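Local coordinates for ferric iron-binding protein HitA (Pseudomonas aeruginosa PAO1, PDB 6IWF), which probably acts as a periplasmic solute-binding protein that captures ferric iron for uptake by the cell, and has been linked to gallium internalization, at residues A[102-107]-A[192-197]; A[135-140]-A[174-179]; A[196-201]-A[208-213]; A[221-226]-A[283-288]; A[260-265]-A[274-279]. All blocks are in the same frame, centred on the assembly; numbering follows the deposited sequence.

Interaction 1 (A[102-107]-A[192-197]); sequences RTRVLA and LINNYY
One face of the Arg-104 guanidinium lies over Ile-193 C, offset toward its rim, with NH1 3.9 Å from that carbon. The strands beneath are antiparallel neighbours in the sheet of a periplasmic-binding-protein fold, their short axes 4.7 Å apart and at 146°. Val-105 and Ile-193 form the hydrogen-bonded pair: Val-105 N gives a 2.9 Å bond to Ile-193 O, while the return bond from Ile-193 N is weak. On one face of the sheet Val-105 CG2 meets Ile-193 CG1; on the other Leu-106 CD1 reaches Leu-192 CD2 at 3.7 Å. Arg-104 bends at chi2 and chi3, which brings its chain back across the partner strand, and a water links its NH2 to Leu-192 O. Where the partner strand gives way to helix 196-205, Asn-195 takes over the pairing. Its backbone N donates to Thr-103 O, and its OD1 receives Thr-103 N. Beyond it Arg-102, salt-bridged to Glu-263, runs by CD along the ring edge of Tyr-196, a residue of the iron site (empty of iron here) whose OH is bonded to Glu-60. The Thr-103 N to Asn-195 OD1 bond is 3.1 Å and almost straight at 176°, but its donor stands above the amide's carbonyl plane.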
# COMPACT_ATOMS: atom_id res chain seq x y z
N ARG A 102 -1.60 -4.22 3.94
CA ARG A 102 -0.26 -4.80 3.87
C ARG A 102 0.53 -4.28 5.06
O ARG A 102 0.11 -3.34 5.74
CB ARG A 102 0.46 -4.38 2.60
CG ARG A 102 0.82 -2.93 2.74
CD ARG A 102 0.73 -2.15 1.51
NE ARG A 102 -0.56 -2.26 0.85
CZ ARG A 102 -0.72 -1.86 -0.40
NH1 ARG A 102 -1.89 -1.96 -1.00
NH2 ARG A 102 0.32 -1.36 -1.06
N THR A 103 1.72 -4.84 5.27
CA THR A 103 2.54 -4.42 6.40
C THR A 103 3.98 -4.18 5.98
O THR A 103 4.52 -4.90 5.13
CB THR A 103 2.48 -5.46 7.56
OG1 THR A 103 3.23 -4.98 8.69
CG2 THR A 103 3.02 -6.83 7.15
N ARG A 104 4.60 -3.18 6.58
CA ARG A 104 6.03 -2.99 6.41
C ARG A 104 6.79 -4.10 7.13
O ARG A 104 6.36 -4.59 8.18
CB ARG A 104 6.47 -1.62 6.94
CG ARG A 104 5.70 -0.45 6.32
CD ARG A 104 6.17 -0.17 4.93
NE ARG A 104 7.55 0.31 4.89
CZ ARG A 104 8.18 0.53 3.74
NH1 ARG A 104 7.53 0.33 2.60
NH2 ARG A 104 9.42 0.97 3.72
N VAL A 105 7.91 -4.49 6.56
CA VAL A 105 8.77 -5.53 7.12
C VAL A 105 10.22 -5.11 6.91
O VAL A 105 10.52 -4.10 6.26
CB VAL A 105 8.51 -6.91 6.48
CG1 VAL A 105 7.09 -7.35 6.75
CG2 VAL A 105 8.80 -6.88 4.98
N LEU A 106 11.13 -5.92 7.45
CA LEU A 106 12.57 -5.81 7.19
C LEU A 106 12.99 -7.12 6.51
O LEU A 106 13.07 -8.17 7.15
CB LEU A 106 13.35 -5.57 8.49
CG LEU A 106 14.86 -5.38 8.34
CD1 LEU A 106 15.19 -4.03 7.70
CD2 LEU A 106 15.50 -5.48 9.72
N ALA A 107 13.23 -7.09 5.20
CA ALA A 107 13.77 -8.27 4.54
C ALA A 107 15.26 -8.34 4.85
O ALA A 107 15.93 -7.31 4.91
CB ALA A 107 13.53 -8.22 3.03
N LEU A 192 14.09 -2.23 3.69
CA LEU A 192 12.78 -1.81 4.19
C LEU A 192 11.79 -1.87 3.04
O LEU A 192 11.94 -1.15 2.06
CB LEU A 192 12.88 -0.39 4.74
CG LEU A 192 13.83 -0.17 5.92
CD1 LEU A 192 13.94 1.30 6.21
CD2 LEU A 192 13.28 -0.93 7.14
N ILE A 193 10.78 -2.74 3.15
CA ILE A 193 9.83 -3.00 2.07
C ILE A 193 8.49 -3.43 2.66
O ILE A 193 8.38 -3.75 3.83
CB ILE A 193 10.31 -4.10 1.09
CG1 ILE A 193 10.58 -5.40 1.85
CG2 ILE A 193 11.52 -3.65 0.28
CD1 ILE A 193 10.49 -6.63 0.98
N ASN A 194 7.46 -3.43 1.82
CA ASN A 194 6.20 -4.06 2.20
C ASN A 194 6.30 -5.57 2.04
O ASN A 194 7.06 -6.08 1.21
CB ASN A 194 5.06 -3.51 1.35
CG ASN A 194 4.47 -2.25 1.94
OD1 ASN A 194 4.46 -2.06 3.17
ND2 ASN A 194 3.96 -1.38 1.08
N ASN A 195 5.49 -6.28 2.82
CA ASN A 195 5.66 -7.73 2.92
C ASN A 195 5.47 -8.43 1.59
O ASN A 195 6.11 -9.46 1.34
CB ASN A 195 4.68 -8.29 3.96
CG ASN A 195 3.26 -8.23 3.48
OD1 ASN A 195 2.66 -7.16 3.37
ND2 ASN A 195 2.70 -9.40 3.16
N TYR A 196 4.59 -7.91 0.72
CA TYR A 196 4.15 -8.74 -0.39
C TYR A 196 5.22 -8.92 -1.46
O TYR A 196 5.12 -9.86 -2.26
CB TYR A 196 2.85 -8.17 -1.00
CG TYR A 196 2.95 -6.74 -1.46
CD1 TYR A 196 3.57 -6.43 -2.66
CD2 TYR A 196 2.42 -5.71 -0.70
CE1 TYR A 196 3.66 -5.12 -3.10
CE2 TYR A 196 2.52 -4.38 -1.14
CZ TYR A 196 3.14 -4.11 -2.34
OH TYR A 196 3.25 -2.80 -2.80
N TYR A 197 6.26 -8.07 -1.49
CA TYR A 197 7.32 -8.24 -2.48
C TYR A 197 8.09 -9.53 -2.27
O TYR A 197 8.52 -10.18 -3.24
CB TYR A 197 8.30 -7.06 -2.43
CG TYR A 197 7.70 -5.78 -2.94
CD1 TYR A 197 7.60 -5.53 -4.31
CD2 TYR A 197 7.26 -4.80 -2.05
CE1 TYR A 197 7.04 -4.35 -4.77
CE2 TYR A 197 6.71 -3.62 -2.51
CZ TYR A 197 6.61 -3.41 -3.88
OH TYR A 197 6.07 -2.23 -4.34
O HOH W 1 2.36 -1.02 4.93
O HOH W 2 11.50 1.29 1.28

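Interaction 2 (A[135-140]-A[174-179]); sequences GFVPTS and TNNVTA
With chi1 of -175°, Val-137 holds CG1 anti to its backbone N and CG2 anti to its carbonyl carbon, and both methyls meet the other segment; Asn-176, at chi1 -72°, brings its amide oxygen to CG2. CG1 rests against the peptide after Thr-174, 3.9 Å from Thr-174 C. CG2 touches Asn-176 OD1 at 3.4 Å and lies near Ala-179 CB, so one valine spans the approach to the helix and its first turn. The polar link is indirect: one water donates to Asn-176 OD1 at 3.0 Å and to Ser-140 OG at 2.9 Å. Ser-140 closes a type I beta turn that starts at Val-137, and Val-137 O is gripped twice, by Ser-140 N and by Ser-140 OG, the hydroxyl lying in the carbonyl plane. That OG caps the next helix by accepting from Phe-143 N. Asn-175 is the N-cap of the other helix, its OD1 taking weak bonds from Val-177 N and Thr-178 N. The contact joins two helix starts at strand ends, within the alternating strands and helices of the periplasmic-binding-protein fold. Strand 134-136 runs between strands 171-172 and 190-194, helix 141-154 follows the turn, and helix 176-184 presents Asn-176 and Val-177 to the iron-site residue Tyr-197.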
# COMPACT_ATOMS: atom_id res chain seq x y z
N GLY A 135 18.87 -1.22 2.41
CA GLY A 135 18.29 -0.52 1.28
C GLY A 135 16.92 0.02 1.64
O GLY A 135 16.22 -0.54 2.50
N PHE A 136 16.53 1.10 0.97
CA PHE A 136 15.17 1.59 1.05
C PHE A 136 14.86 2.33 -0.25
O PHE A 136 15.76 2.65 -1.03
CB PHE A 136 14.95 2.48 2.28
CG PHE A 136 15.65 3.83 2.24
CD1 PHE A 136 17.03 3.92 2.20
CD2 PHE A 136 14.92 5.00 2.33
CE1 PHE A 136 17.67 5.17 2.21
CE2 PHE A 136 15.54 6.25 2.35
CZ PHE A 136 16.92 6.33 2.29
N VAL A 137 13.58 2.60 -0.46
CA VAL A 137 13.06 3.21 -1.68
C VAL A 137 12.36 4.51 -1.31
O VAL A 137 11.14 4.52 -1.10
CB VAL A 137 12.11 2.27 -2.43
CG1 VAL A 137 11.68 2.91 -3.76
CG2 VAL A 137 12.76 0.90 -2.65
N PRO A 138 13.08 5.62 -1.20
CA PRO A 138 12.48 6.83 -0.65
C PRO A 138 11.45 7.48 -1.56
O PRO A 138 10.62 8.24 -1.07
CB PRO A 138 13.69 7.75 -0.41
CG PRO A 138 14.73 7.26 -1.38
CD PRO A 138 14.53 5.78 -1.48
N THR A 139 11.46 7.17 -2.85
CA THR A 139 10.50 7.74 -3.79
C THR A 139 9.17 6.98 -3.83
O THR A 139 8.28 7.38 -4.59
CB THR A 139 11.11 7.79 -5.19
OG1 THR A 139 11.40 6.46 -5.64
CG2 THR A 139 12.37 8.62 -5.17
N SER A 140 9.00 5.92 -3.04
CA SER A 140 7.78 5.13 -3.09
C SER A 140 6.71 5.73 -2.18
O SER A 140 7.00 6.29 -1.12
CB SER A 140 8.05 3.68 -2.70
OG SER A 140 8.43 3.57 -1.33
N THR A 174 15.66 2.63 -6.39
CA THR A 174 14.56 3.32 -7.03
C THR A 174 13.34 2.43 -7.23
O THR A 174 12.30 2.91 -7.68
CB THR A 174 15.00 3.91 -8.38
OG1 THR A 174 15.47 2.87 -9.23
CG2 THR A 174 16.14 4.91 -8.17
N ASN A 175 13.43 1.15 -6.83
CA ASN A 175 12.40 0.17 -7.13
C ASN A 175 12.37 -0.86 -6.02
O ASN A 175 13.43 -1.35 -5.61
CB ASN A 175 12.70 -0.49 -8.49
CG ASN A 175 11.60 -1.39 -8.97
OD1 ASN A 175 11.35 -2.44 -8.38
ND2 ASN A 175 10.93 -0.99 -10.05
N ASN A 176 11.17 -1.22 -5.54
CA ASN A 176 11.10 -2.19 -4.45
C ASN A 176 11.56 -3.57 -4.89
O ASN A 176 12.19 -4.30 -4.11
CB ASN A 176 9.68 -2.28 -3.87
CG ASN A 176 9.29 -1.06 -3.07
OD1 ASN A 176 9.83 -0.80 -2.00
ND2 ASN A 176 8.31 -0.31 -3.58
N VAL A 177 11.23 -3.97 -6.13
CA VAL A 177 11.63 -5.31 -6.58
C VAL A 177 13.15 -5.39 -6.68
O VAL A 177 13.75 -6.42 -6.33
CB VAL A 177 10.95 -5.66 -7.91
CG1 VAL A 177 11.41 -7.05 -8.39
CG2 VAL A 177 9.44 -5.63 -7.76
N THR A 178 13.78 -4.32 -7.14
CA THR A 178 15.24 -4.26 -7.17
C THR A 178 15.86 -4.38 -5.77
O THR A 178 16.84 -5.11 -5.58
CB THR A 178 15.69 -2.96 -7.83
OG1 THR A 178 15.07 -2.86 -9.13
CG2 THR A 178 17.20 -2.94 -7.98
N ALA A 179 15.30 -3.67 -4.79
CA ALA A 179 15.81 -3.77 -3.42
C ALA A 179 15.62 -5.18 -2.85
O ALA A 179 16.51 -5.70 -2.15
CB ALA A 179 15.10 -2.74 -2.53
O HOH W 3 9.11 1.20 0.12

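Interaction 3 (A[196-201]-A[208-213]); sequences YYWYTL and LNSRLH
Two leucines sandwich the indole of Trp-198, both over its five-membered ring. Leu-208 CD1 stands 3.6 Å from that ring's centroid and 17° off its normal; from the opposite face Leu-212 CG comes to 3.9 Å from the same centroid, also close to the normal, so both are CH-pi contacts. Trp-198 points its CG anti to the backbone N, which carries the indole out from the helix and in between the leucines. Leu-212 adds CD2 against Trp-198 CD1 at 3.6 Å, and its CD1 brushes the ring of Tyr-199. One helical turn on from Trp-198, Leu-201 CG packs on Leu-208 CD2 at 4.0 Å. Helix 196-205 packs on the sheet face carrying Leu-212, in a beta-alpha-beta crossover from strand 190-194 to strand 211-213, with strand 97-108 between them. Helix and returning strand run nearly antiparallel, at 169°, with their short axes 9.5 Å apart. At the rim of the indole, Trp-198 NE1 donates to Ser-210 O at 3.1 Å, the N-H...O angle being 158°. The acceptor lies in the indole plane, yet the donor sits well above the carbonyl plane of Ser-210. Ser-210 OG has its own partner in Glu-184 OE1, and Tyr-199 OH is bonded to Ala-275 O.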
# COMPACT_ATOMS: atom_id res chain seq x y z
N TYR A 196 4.59 -7.91 0.72
CA TYR A 196 4.15 -8.74 -0.39
C TYR A 196 5.22 -8.92 -1.46
O TYR A 196 5.12 -9.86 -2.26
CB TYR A 196 2.85 -8.17 -1.00
CG TYR A 196 2.95 -6.74 -1.46
CD1 TYR A 196 3.57 -6.43 -2.66
CD2 TYR A 196 2.42 -5.71 -0.70
CE1 TYR A 196 3.66 -5.12 -3.10
CE2 TYR A 196 2.52 -4.38 -1.14
CZ TYR A 196 3.14 -4.11 -2.34
OH TYR A 196 3.25 -2.80 -2.80
N TYR A 197 6.26 -8.07 -1.49
CA TYR A 197 7.32 -8.24 -2.48
C TYR A 197 8.09 -9.53 -2.27
O TYR A 197 8.52 -10.18 -3.24
CB TYR A 197 8.30 -7.06 -2.43
CG TYR A 197 7.70 -5.78 -2.94
CD1 TYR A 197 7.60 -5.53 -4.31
CD2 TYR A 197 7.26 -4.80 -2.05
CE1 TYR A 197 7.04 -4.35 -4.77
CE2 TYR A 197 6.71 -3.62 -2.51
CZ TYR A 197 6.61 -3.41 -3.88
OH TYR A 197 6.07 -2.23 -4.34
N TRP A 198 8.31 -9.91 -1.02
CA TRP A 198 8.97 -11.18 -0.75
C TRP A 198 8.16 -12.35 -1.30
O TRP A 198 8.71 -13.27 -1.91
CB TRP A 198 9.18 -11.33 0.76
CG TRP A 198 9.98 -12.51 1.18
CD1 TRP A 198 11.33 -12.58 1.36
CD2 TRP A 198 9.46 -13.80 1.52
NE1 TRP A 198 11.69 -13.84 1.78
CE2 TRP A 198 10.56 -14.61 1.89
CE3 TRP A 198 8.18 -14.35 1.55
CZ2 TRP A 198 10.42 -15.94 2.27
CZ3 TRP A 198 8.03 -15.69 1.93
CH2 TRP A 198 9.15 -16.46 2.29
N TYR A 199 6.83 -12.31 -1.11
CA TYR A 199 5.99 -13.41 -1.58
C TYR A 199 5.95 -13.49 -3.11
O TYR A 199 5.96 -14.58 -3.68
CB TYR A 199 4.58 -13.28 -1.00
CG TYR A 199 4.53 -13.58 0.47
CD1 TYR A 199 4.78 -12.58 1.42
CD2 TYR A 199 4.29 -14.88 0.93
CE1 TYR A 199 4.75 -12.85 2.78
CE2 TYR A 199 4.26 -15.15 2.28
CZ TYR A 199 4.49 -14.15 3.20
OH TYR A 199 4.45 -14.44 4.54
N THR A 200 5.91 -12.33 -3.79
CA THR A 200 5.95 -12.36 -5.25
C THR A 200 7.25 -12.99 -5.75
O THR A 200 7.23 -13.82 -6.66
CB THR A 200 5.79 -10.94 -5.81
OG1 THR A 200 4.56 -10.38 -5.34
CG2 THR A 200 5.79 -10.99 -7.34
N LEU A 201 8.38 -12.61 -5.14
CA LEU A 201 9.66 -13.17 -5.56
C LEU A 201 9.74 -14.66 -5.26
O LEU A 201 10.27 -15.43 -6.07
CB LEU A 201 10.81 -12.43 -4.86
CG LEU A 201 12.21 -12.81 -5.31
CD1 LEU A 201 12.35 -12.55 -6.80
CD2 LEU A 201 13.28 -12.06 -4.52
N LEU A 208 13.52 -19.17 -1.31
CA LEU A 208 14.34 -17.97 -1.17
C LEU A 208 15.40 -18.15 -0.08
O LEU A 208 15.21 -18.88 0.89
CB LEU A 208 13.49 -16.74 -0.83
CG LEU A 208 12.57 -16.23 -1.95
CD1 LEU A 208 11.93 -14.90 -1.54
CD2 LEU A 208 13.32 -16.09 -3.27
N ASN A 209 16.52 -17.44 -0.26
CA ASN A 209 17.52 -17.29 0.78
C ASN A 209 17.09 -16.25 1.81
O ASN A 209 17.30 -16.44 3.02
CB ASN A 209 18.85 -16.86 0.16
CG ASN A 209 19.55 -17.99 -0.56
OD1 ASN A 209 19.46 -19.15 -0.14
ND2 ASN A 209 20.24 -17.67 -1.65
N SER A 210 16.49 -15.16 1.35
CA SER A 210 16.14 -14.06 2.24
C SER A 210 14.94 -14.44 3.11
O SER A 210 14.15 -15.34 2.79
CB SER A 210 15.83 -12.81 1.42
OG SER A 210 14.64 -12.98 0.67
N ARG A 211 14.81 -13.74 4.23
CA ARG A 211 13.71 -13.96 5.16
C ARG A 211 13.12 -12.61 5.54
O ARG A 211 13.71 -11.55 5.29
CB ARG A 211 14.18 -14.74 6.39
CG ARG A 211 14.78 -16.13 6.05
CD ARG A 211 14.97 -17.04 7.26
NE ARG A 211 15.67 -16.39 8.37
CZ ARG A 211 16.48 -17.01 9.23
NH1 ARG A 211 17.06 -16.31 10.21
NH2 ARG A 211 16.72 -18.32 9.11
N LEU A 212 11.95 -12.65 6.15
CA LEU A 212 11.26 -11.45 6.60
C LEU A 212 11.35 -11.35 8.11
O LEU A 212 11.06 -12.31 8.83
CB LEU A 212 9.80 -11.44 6.16
CG LEU A 212 9.59 -11.32 4.66
CD1 LEU A 212 8.12 -11.01 4.36
CD2 LEU A 212 10.50 -10.27 4.05
N HIS A 213 11.74 -10.18 8.58
CA HIS A 213 11.69 -9.83 9.99
C HIS A 213 10.54 -8.86 10.21
O HIS A 213 10.39 -7.89 9.47
CB HIS A 213 13.00 -9.19 10.43
CG HIS A 213 12.99 -8.76 11.85
ND1 HIS A 213 12.97 -9.65 12.90
CD2 HIS A 213 12.95 -7.52 12.41
CE1 HIS A 213 12.95 -8.98 14.04
NE2 HIS A 213 12.94 -7.69 13.77

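Interaction 4 (A[221-226]-A[283-288]); sequences GALVTV and DPPKLT
The backbones approach most closely where Ala-222 CA lies 5.0 Å from Pro-284 CA, just before strand 224-231 begins, with the 283-288 segment in an irregular course and Lys-286 at the centre of an inverse gamma turn. The two prolines supply most of the surface on that side. Pro-284 puts CB 3.3 Å from Ala-222 O, and the same CB meets Val-224 CG2 at 3.8 Å, so this one carbon touches both a carbonyl oxygen and a methyl. Pro-285 follows with CD over the peptide between Ala-222 and Leu-223, 3.5 Å from Ala-222 O. Leu-223 and Leu-287 cross at about a right angle and meet through their CD1 methyls at 3.9 Å. The backbone of Leu-223 directs CB away from the loop, but CG anti to the backbone N (chi1 180°) and a chi2 of 68° bring CD1 round to that meeting. All direct contacts here are van der Waals; the polar connection is one water, which accepts from Val-224 N at 3.1 Å and donates to Pro-285 O at 2.8 Å. This is packing of an irregular loop on the start of strand 224-231, part of the periplasmic-binding-protein sheet, with the Val-224 side chain about 11 Å from that of the iron-site residue Tyr-196. Strand 97-108 pairs with strand 224-231, helix 141-154 packs against Pro-285 and Leu-287, and Thr-288 is the N-cap of helix 289-292.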
# COMPACT_ATOMS: atom_id res chain seq x y z
N GLY A 221 8.12 0.83 12.26
CA GLY A 221 8.37 -0.01 11.11
C GLY A 221 7.46 -1.20 10.98
O GLY A 221 7.66 -2.00 10.06
N ALA A 222 6.49 -1.36 11.90
CA ALA A 222 5.45 -2.38 11.83
C ALA A 222 4.14 -1.82 11.26
O ALA A 222 3.08 -2.44 11.39
CB ALA A 222 5.23 -2.99 13.22
N LEU A 223 4.22 -0.67 10.60
CA LEU A 223 3.06 0.03 10.06
C LEU A 223 2.25 -0.86 9.12
O LEU A 223 2.80 -1.53 8.25
CB LEU A 223 3.54 1.27 9.31
CG LEU A 223 2.46 2.13 8.67
CD1 LEU A 223 1.62 2.81 9.74
CD2 LEU A 223 3.11 3.18 7.70
N VAL A 224 0.93 -0.84 9.30
CA VAL A 224 -0.01 -1.46 8.38
C VAL A 224 -0.70 -0.34 7.61
O VAL A 224 -1.14 0.65 8.21
CB VAL A 224 -1.01 -2.35 9.14
CG1 VAL A 224 -2.22 -2.71 8.25
CG2 VAL A 224 -0.31 -3.58 9.67
N THR A 225 -0.79 -0.49 6.29
CA THR A 225 -1.48 0.47 5.43
C THR A 225 -2.48 -0.26 4.53
O THR A 225 -2.44 -1.48 4.37
CB THR A 225 -0.50 1.26 4.54
OG1 THR A 225 0.25 0.36 3.71
CG2 THR A 225 0.48 2.06 5.41
N VAL A 226 -3.40 0.50 3.94
CA VAL A 226 -4.48 -0.11 3.15
C VAL A 226 -4.43 0.41 1.72
O VAL A 226 -4.10 1.57 1.47
CB VAL A 226 -5.87 0.14 3.78
CG1 VAL A 226 -5.85 -0.15 5.29
CG2 VAL A 226 -6.32 1.56 3.53
N ASP A 283 1.01 -6.69 15.75
CA ASP A 283 1.22 -5.66 16.76
C ASP A 283 1.64 -4.32 16.11
O ASP A 283 2.65 -3.74 16.49
CB ASP A 283 2.26 -6.11 17.77
CG ASP A 283 2.17 -5.36 19.14
OD1 ASP A 283 1.18 -4.66 19.44
OD2 ASP A 283 3.12 -5.50 19.93
N PRO A 284 0.86 -3.81 15.16
CA PRO A 284 1.25 -2.57 14.47
C PRO A 284 0.98 -1.35 15.33
O PRO A 284 0.18 -1.40 16.28
CB PRO A 284 0.35 -2.56 13.22
CG PRO A 284 -0.90 -3.26 13.68
CD PRO A 284 -0.42 -4.34 14.63
N PRO A 285 1.62 -0.23 15.01
CA PRO A 285 1.26 1.03 15.66
C PRO A 285 -0.21 1.35 15.42
O PRO A 285 -0.81 0.92 14.43
CB PRO A 285 2.19 2.05 14.98
CG PRO A 285 2.59 1.41 13.68
CD PRO A 285 2.59 -0.06 13.91
N LYS A 286 -0.80 2.08 16.36
CA LYS A 286 -2.23 2.40 16.30
C LYS A 286 -2.46 3.62 15.42
O LYS A 286 -2.79 4.72 15.87
CB LYS A 286 -2.76 2.61 17.72
CG LYS A 286 -2.52 1.42 18.64
CD LYS A 286 -3.39 0.23 18.24
CE LYS A 286 -3.45 -0.81 19.36
NZ LYS A 286 -4.21 -2.03 18.95
N LEU A 287 -2.26 3.42 14.11
CA LEU A 287 -2.46 4.47 13.11
C LEU A 287 -3.43 3.98 12.05
O LEU A 287 -3.20 2.94 11.44
CB LEU A 287 -1.16 4.87 12.42
CG LEU A 287 -0.07 5.46 13.30
CD1 LEU A 287 1.27 5.44 12.57
CD2 LEU A 287 -0.45 6.88 13.68
N THR A 288 -4.47 4.75 11.82
CA THR A 288 -5.46 4.48 10.79
C THR A 288 -5.13 5.24 9.52
O THR A 288 -4.30 6.14 9.52
CB THR A 288 -6.84 4.91 11.29
OG1 THR A 288 -6.83 6.33 11.47
CG2 THR A 288 -7.19 4.22 12.58
O HOH W 4 -0.44 0.58 11.65

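Interaction 5 (A[260-265]-A[274-279]); sequences QSAEYP and PALKPF
Tyr-264 OH gives a short hydrogen bond, 2.5 Å, to Lys-277 O, and it also accepts from a water at 3.0 Å. The water in turn accepts from Lys-277 N, so the phenol is tied to both ends of one residue. Lys-277 O lies in the plane of the tyrosine ring, at its edge, and receives the hydroxyl in its own carbonyl plane on a lone pair, which, with the two covered faces, limits the ring's rotation. Leu-276 CD1 sits over one face, 4.0 Å from the ring centroid and 13° off the normal, a CH-pi contact. Phe-279 comes to the opposite face edge first: the edge-to-face pair, inclined rather than perpendicular, has centroids 5.0 Å apart and planes at 61°, with Phe-279 CD1 3.6 Å from Tyr-264 CG. Phe-279 turns CG anti to the backbone N (chi1 -168°), which extends its ring across the tyrosine. Leu-276 uses both branches, since CD1 also lies 3.3 Å from Glu-263 O while CD2 reaches Ala-262 CB at 4.0 Å. Ala-262 is the centre of an inverse gamma turn, and Ser-261 OG donates to Glu-263 OE1, steadying the carboxylate whose OE2 is bonded to Thr-100 OG1. The contact closes a loop that returns beside short strand 264-265, itself paired with strand 97-108, while Tyr-199 of helix 196-205 packs on Ala-262 and Leu-276.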
# COMPACT_ATOMS: atom_id res chain seq x y z
N GLN A 260 -3.17 -12.39 -6.74
CA GLN A 260 -2.07 -11.65 -7.35
C GLN A 260 -1.17 -10.92 -6.36
O GLN A 260 -0.05 -10.54 -6.73
CB GLN A 260 -2.61 -10.64 -8.36
CG GLN A 260 -3.42 -11.28 -9.47
CD GLN A 260 -2.61 -12.30 -10.24
OE1 GLN A 260 -1.44 -12.06 -10.58
NE2 GLN A 260 -3.21 -13.45 -10.52
N SER A 261 -1.62 -10.69 -5.13
CA SER A 261 -0.73 -10.06 -4.17
C SER A 261 -1.02 -10.60 -2.78
O SER A 261 -2.19 -10.69 -2.38
CB SER A 261 -0.85 -8.54 -4.19
OG SER A 261 0.23 -7.96 -3.46
N ALA A 262 0.04 -10.96 -2.07
CA ALA A 262 -0.05 -11.58 -0.75
C ALA A 262 -0.30 -10.47 0.27
O ALA A 262 0.60 -9.95 0.91
CB ALA A 262 1.22 -12.36 -0.45
N GLU A 263 -1.57 -10.11 0.40
CA GLU A 263 -2.00 -9.03 1.28
C GLU A 263 -3.13 -9.55 2.16
O GLU A 263 -3.55 -10.70 2.05
CB GLU A 263 -2.42 -7.80 0.47
CG GLU A 263 -1.26 -7.28 -0.39
CD GLU A 263 -1.48 -5.90 -0.99
OE1 GLU A 263 -1.11 -5.71 -2.17
OE2 GLU A 263 -2.00 -5.01 -0.29
N TYR A 264 -3.60 -8.69 3.04
CA TYR A 264 -4.65 -9.10 3.97
C TYR A 264 -6.00 -8.58 3.50
O TYR A 264 -6.15 -7.37 3.23
CB TYR A 264 -4.36 -8.56 5.37
CG TYR A 264 -3.08 -9.08 5.95
CD1 TYR A 264 -3.06 -10.26 6.70
CD2 TYR A 264 -1.89 -8.40 5.78
CE1 TYR A 264 -1.87 -10.74 7.24
CE2 TYR A 264 -0.70 -8.86 6.32
CZ TYR A 264 -0.70 -10.04 7.05
OH TYR A 264 0.48 -10.51 7.59
N PRO A 265 -7.02 -9.43 3.40
CA PRO A 265 -8.32 -8.96 2.90
C PRO A 265 -9.00 -8.01 3.88
O PRO A 265 -8.89 -8.15 5.10
CB PRO A 265 -9.12 -10.25 2.73
CG PRO A 265 -8.49 -11.21 3.69
CD PRO A 265 -7.02 -10.86 3.72
N PRO A 274 -2.82 -18.47 4.59
CA PRO A 274 -2.20 -18.91 5.85
C PRO A 274 -0.67 -18.82 5.84
O PRO A 274 -0.06 -18.97 6.90
CB PRO A 274 -2.68 -20.37 6.01
CG PRO A 274 -3.19 -20.77 4.65
CD PRO A 274 -3.67 -19.50 3.98
N ALA A 275 -0.05 -18.59 4.69
CA ALA A 275 1.40 -18.43 4.64
C ALA A 275 1.84 -17.04 5.09
O ALA A 275 3.02 -16.84 5.37
CB ALA A 275 1.92 -18.69 3.23
N LEU A 276 0.91 -16.09 5.16
CA LEU A 276 1.22 -14.77 5.69
C LEU A 276 1.32 -14.83 7.21
O LEU A 276 0.66 -15.64 7.87
CB LEU A 276 0.12 -13.76 5.32
CG LEU A 276 0.02 -13.29 3.88
CD1 LEU A 276 -1.21 -12.41 3.70
CD2 LEU A 276 1.28 -12.53 3.50
N LYS A 277 2.15 -13.94 7.77
CA LYS A 277 2.14 -13.78 9.22
C LYS A 277 0.73 -13.42 9.66
O LYS A 277 0.11 -12.52 9.06
CB LYS A 277 3.14 -12.70 9.63
CG LYS A 277 3.33 -12.56 11.13
CD LYS A 277 4.78 -12.77 11.51
CE LYS A 277 4.97 -12.67 13.01
NZ LYS A 277 4.48 -11.36 13.54
N PRO A 278 0.16 -14.11 10.65
CA PRO A 278 -1.23 -13.82 11.04
C PRO A 278 -1.42 -12.35 11.41
O PRO A 278 -0.62 -11.78 12.17
CB PRO A 278 -1.46 -14.74 12.24
CG PRO A 278 -0.51 -15.88 12.00
CD PRO A 278 0.70 -15.29 11.35
N PHE A 279 -2.48 -11.75 10.87
CA PHE A 279 -2.72 -10.32 11.04
C PHE A 279 -2.77 -9.94 12.52
O PHE A 279 -2.19 -8.92 12.92
CB PHE A 279 -4.01 -9.93 10.33
CG PHE A 279 -4.22 -8.45 10.20
CD1 PHE A 279 -3.55 -7.72 9.23
CD2 PHE A 279 -5.09 -7.78 11.05
CE1 PHE A 279 -3.74 -6.35 9.11
CE2 PHE A 279 -5.28 -6.42 10.95
CZ PHE A 279 -4.61 -5.70 9.96
O HOH W 5 2.94 -11.32 6.13

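Overall arrangement
Strand 97-108 ties the set together: interaction 1 lies on it, and strands of interactions 3, 4 and 5 pair with it. Interaction 1 is 8 Å from interaction 3, centre to centre, and shares Tyr-196 and Tyr-197, iron ligands in another structure of this protein. Interaction 2, 11 Å away between centres, brings Asn-176 ND2 to 3.0 Å from Tyr-197 OH; interaction 5, also 11 Å away, places the Glu-263 side chain about 4 Å from that of Tyr-196. Between centres, interaction 4 lies 12 Å from interaction 1, joined by Arg-104 N to Leu-223 O at 3.0 Å, and about 20 Å from interactions 2 and 3. His-12 and Glu-60 complete the site, which holds no iron here.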